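Local coordinates for protein bacteriophage virulence determinant (Salmonella enterica subsp. enterica serovar Typhimurium str. 14028S, PDB 6GGR) that is a phage-encoded virulence factor of the PipA family that binds zinc and probably acts as a zinc metalloprotease on host proteins, at residues A46-S51 / Y94-E99. Sequence-based numbering, arbitrary orientation.
Sequences AEYLIS and YAYDQE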
loop_
_atom_site.group_PDB
_atom_site.type_symbol
_atom_site.label_atom_id
_atom_site.label_comp_id
_atom_site.label_asym_id
_atom_site.label_seq_id
_atom_site.Cartn_x
_atom_site.Cartn_y
_atom_site.Cartn_z
ATOM N N ALA B 46 -19.095 -2.719 15.644
ATOM C CA ALA B 46 -17.705 -3.106 15.864
ATOM C C ALA B 46 -17.602 -4.572 16.274
ATOM O O ALA B 46 -16.796 -5.329 15.719
ATOM C CB ALA B 46 -17.076 -2.205 16.926
ATOM N N GLU B 47 -18.407 -4.985 17.257
ATOM C CA GLU B 47 -18.426 -6.388 17.663
ATOM C C GLU B 47 -18.833 -7.290 16.506
ATOM O O GLU B 47 -18.341 -8.418 16.384
ATOM C CB GLU B 47 -19.374 -6.581 18.848
ATOM C CG GLU B 47 -18.730 -6.355 20.209
ATOM C CD GLU B 47 -19.739 -6.324 21.342
ATOM O OE1 GLU B 47 -20.801 -6.970 21.217
ATOM O OE2 GLU B 47 -19.472 -5.644 22.357
ATOM N N TYR B 48 -19.733 -6.812 15.646
ATOM C CA TYR B 48 -20.167 -7.617 14.509
ATOM C C TYR B 48 -19.053 -7.790 13.484
ATOM O O TYR B 48 -18.995 -8.819 12.803
ATOM C CB TYR B 48 -21.391 -6.982 13.843
ATOM C CG TYR B 48 -22.619 -6.854 14.731
ATOM C CD1 TYR B 48 -22.692 -7.499 15.961
ATOM C CD2 TYR B 48 -23.709 -6.090 14.331
ATOM C CE1 TYR B 48 -23.809 -7.381 16.765
ATOM C CE2 TYR B 48 -24.832 -5.968 15.130
ATOM C CZ TYR B 48 -24.875 -6.616 16.345
ATOM O OH TYR B 48 -25.986 -6.501 17.150
ATOM N N LEU B 49 -18.164 -6.805 13.358
ATOM C CA LEU B 49 -17.110 -6.858 12.352
ATOM C C LEU B 49 -15.816 -7.458 12.892
ATOM O O LEU B 49 -15.123 -8.176 12.163
ATOM C CB LEU B 49 -16.838 -5.453 11.805
ATOM C CG LEU B 49 -15.824 -5.332 10.662
ATOM C CD1 LEU B 49 -16.431 -5.775 9.341
ATOM C CD2 LEU B 49 -15.292 -3.912 10.560
ATOM N N ILE B 50 -15.479 -7.190 14.153
ATOM C CA ILE B 50 -14.174 -7.523 14.717
ATOM C C ILE B 50 -14.347 -8.572 15.806
ATOM O O ILE B 50 -15.182 -8.414 16.705
ATOM C CB ILE B 50 -13.475 -6.271 15.277
ATOM C CG1 ILE B 50 -13.404 -5.169 14.213
ATOM C CG2 ILE B 50 -12.086 -6.615 15.797
ATOM C CD1 ILE B 50 -12.768 -5.593 12.900
ATOM N N SER B 51 -13.540 -9.633 15.738
ATOM C CA SER B 51 -13.507 -10.644 16.788
ATOM C C SER B 51 -12.441 -10.334 17.831
ATOM O O SER B 51 -12.722 -10.338 19.034
ATOM C CB SER B 51 -13.249 -12.030 16.192
ATOM O OG SER B 51 -11.937 -12.122 15.667
ATOM N N TYR B 94 -26.081 -6.540 4.319
ATOM C CA TYR B 94 -25.796 -7.754 3.562
ATOM C C TYR B 94 -24.709 -8.573 4.247
ATOM O O TYR B 94 -24.891 -9.764 4.527
ATOM C CB TYR B 94 -25.386 -7.378 2.138
ATOM C CG TYR B 94 -25.270 -8.521 1.142
ATOM C CD1 TYR B 94 -25.212 -9.854 1.535
ATOM C CD2 TYR B 94 -25.206 -8.257 -0.209
ATOM C CE1 TYR B 94 -25.099 -10.863 0.600
ATOM C CE2 TYR B 94 -25.094 -9.245 -1.122
ATOM C CZ TYR B 94 -25.041 -10.548 -0.727
ATOM O OH TYR B 94 -24.927 -11.538 -1.673
ATOM N N ALA B 95 -23.571 -7.944 4.539
ATOM C CA ALA B 95 -22.473 -8.667 5.168
ATOM C C ALA B 95 -22.901 -9.302 6.486
ATOM O O ALA B 95 -22.447 -10.401 6.829
ATOM C CB ALA B 95 -21.292 -7.728 5.385
ATOM N N TYR B 96 -23.765 -8.625 7.247
ATOM C CA TYR B 96 -24.235 -9.206 8.501
ATOM C C TYR B 96 -24.982 -10.510 8.255
ATOM O O TYR B 96 -24.773 -11.499 8.969
ATOM C CB TYR B 96 -25.130 -8.220 9.254
ATOM C CG TYR B 96 -25.550 -8.735 10.616
ATOM C CD1 TYR B 96 -24.745 -8.543 11.731
ATOM C CD2 TYR B 96 -26.745 -9.426 10.783
ATOM C CE1 TYR B 96 -25.120 -9.017 12.979
ATOM C CE2 TYR B 96 -27.129 -9.904 12.028
ATOM C CZ TYR B 96 -26.313 -9.696 13.119
ATOM O OH TYR B 96 -26.695 -10.171 14.355
ATOM N N ASP B 97 -25.852 -10.534 7.241
ATOM C CA ASP B 97 -26.653 -11.726 6.979
ATOM C C ASP B 97 -25.782 -12.901 6.548
ATOM O O ASP B 97 -26.079 -14.054 6.883
ATOM C CB ASP B 97 -27.703 -11.429 5.907
ATOM C CG ASP B 97 -28.727 -10.399 6.357
ATOM O OD1 ASP B 97 -29.028 -10.340 7.567
ATOM O OD2 ASP B 97 -29.239 -9.652 5.495
ATOM N N GLN B 98 -24.707 -12.634 5.804
ATOM C CA GLN B 98 -23.895 -13.718 5.261
ATOM C C GLN B 98 -22.926 -14.280 6.293
ATOM O O GLN B 98 -22.796 -15.504 6.418
ATOM C CB GLN B 98 -23.112 -13.236 4.037
ATOM C CG GLN B 98 -23.970 -12.675 2.928
ATOM C CD GLN B 98 -25.144 -13.570 2.579
ATOM O OE1 GLN B 98 -26.272 -13.331 3.010
ATOM N NE2 GLN B 98 -24.884 -14.607 1.791
ATOM N N GLU B 99 -22.241 -13.412 7.037
ATOM C CA GLU B 99 -21.103 -13.854 7.836
ATOM C C GLU B 99 -21.082 -13.210 9.217
ATOM O O GLU B 99 -20.945 -13.908 10.226
ATOM C CB GLU B 99 -19.799 -13.535 7.103
ATOM C CG GLU B 99 -19.784 -13.962 5.641
ATOM C CD GLU B 99 -18.468 -13.653 4.957
ATOM O OE1 GLU B 99 -18.049 -12.476 4.976
ATOM O OE2 GLU B 99 -17.849 -14.587 4.403
#
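Tyr48 and Tyr96 meet where the short helix 45-49 faces the C-terminal part of helix 86-100, and they are the nearest backbone neighbours across the two segments, CA to CA 7.4 Å. The segment 46-51 ends its helix with the bond from Ile50 N to Ala46 O, 2.8 Å, and Ile50 is the first residue to leave helical angles and begins the short strand 50-51. In 94-99 the helix continues and widens to a pi-type turn over 96-99.

The contact consists of the two phenol rings and buries 102 Å² in all. Tyr48 directs its CB toward the other helix. In Tyr96, CG stands anti to the backbone N (chi1 -175°), a torsion that carries the ring over to Tyr48, although the CB itself does not point there. The closest pair is Tyr48 CD2 and Tyr96 CE1, 3.5 Å apart. Tyr96 CE1 lies over one face of the Tyr48 ring, displaced toward the rim on the CG-CD2-CE2 side, 3.7 Å from Tyr48 CG. Tyr96 CD1 approaches Tyr48 CD2 to 3.7 Å. With centroids 4.9 Å apart and planes inclined at 54°, the rings meet obliquely, as neither a stack nor an edge-to-face pair. The evidence is thus for van der Waals contact between ring carbons, near the surface and away from the zinc-ligand residues.

On helix 86-100, Asp97 forms a salt bridge with Arg39 and Glu99 hydrogen-bonds His174. Both tyrosines remain partly exposed, whereas the residues beside them turn into the fold: Leu49 and Ala95 both pack on Leu172 of helix 160-173, which underlies the two segments. Helix 64-84 and strand 107-111 receive Ile50, and Leu49 and Ser51 share backbone hydrogen bonds with Trp107 of that strand.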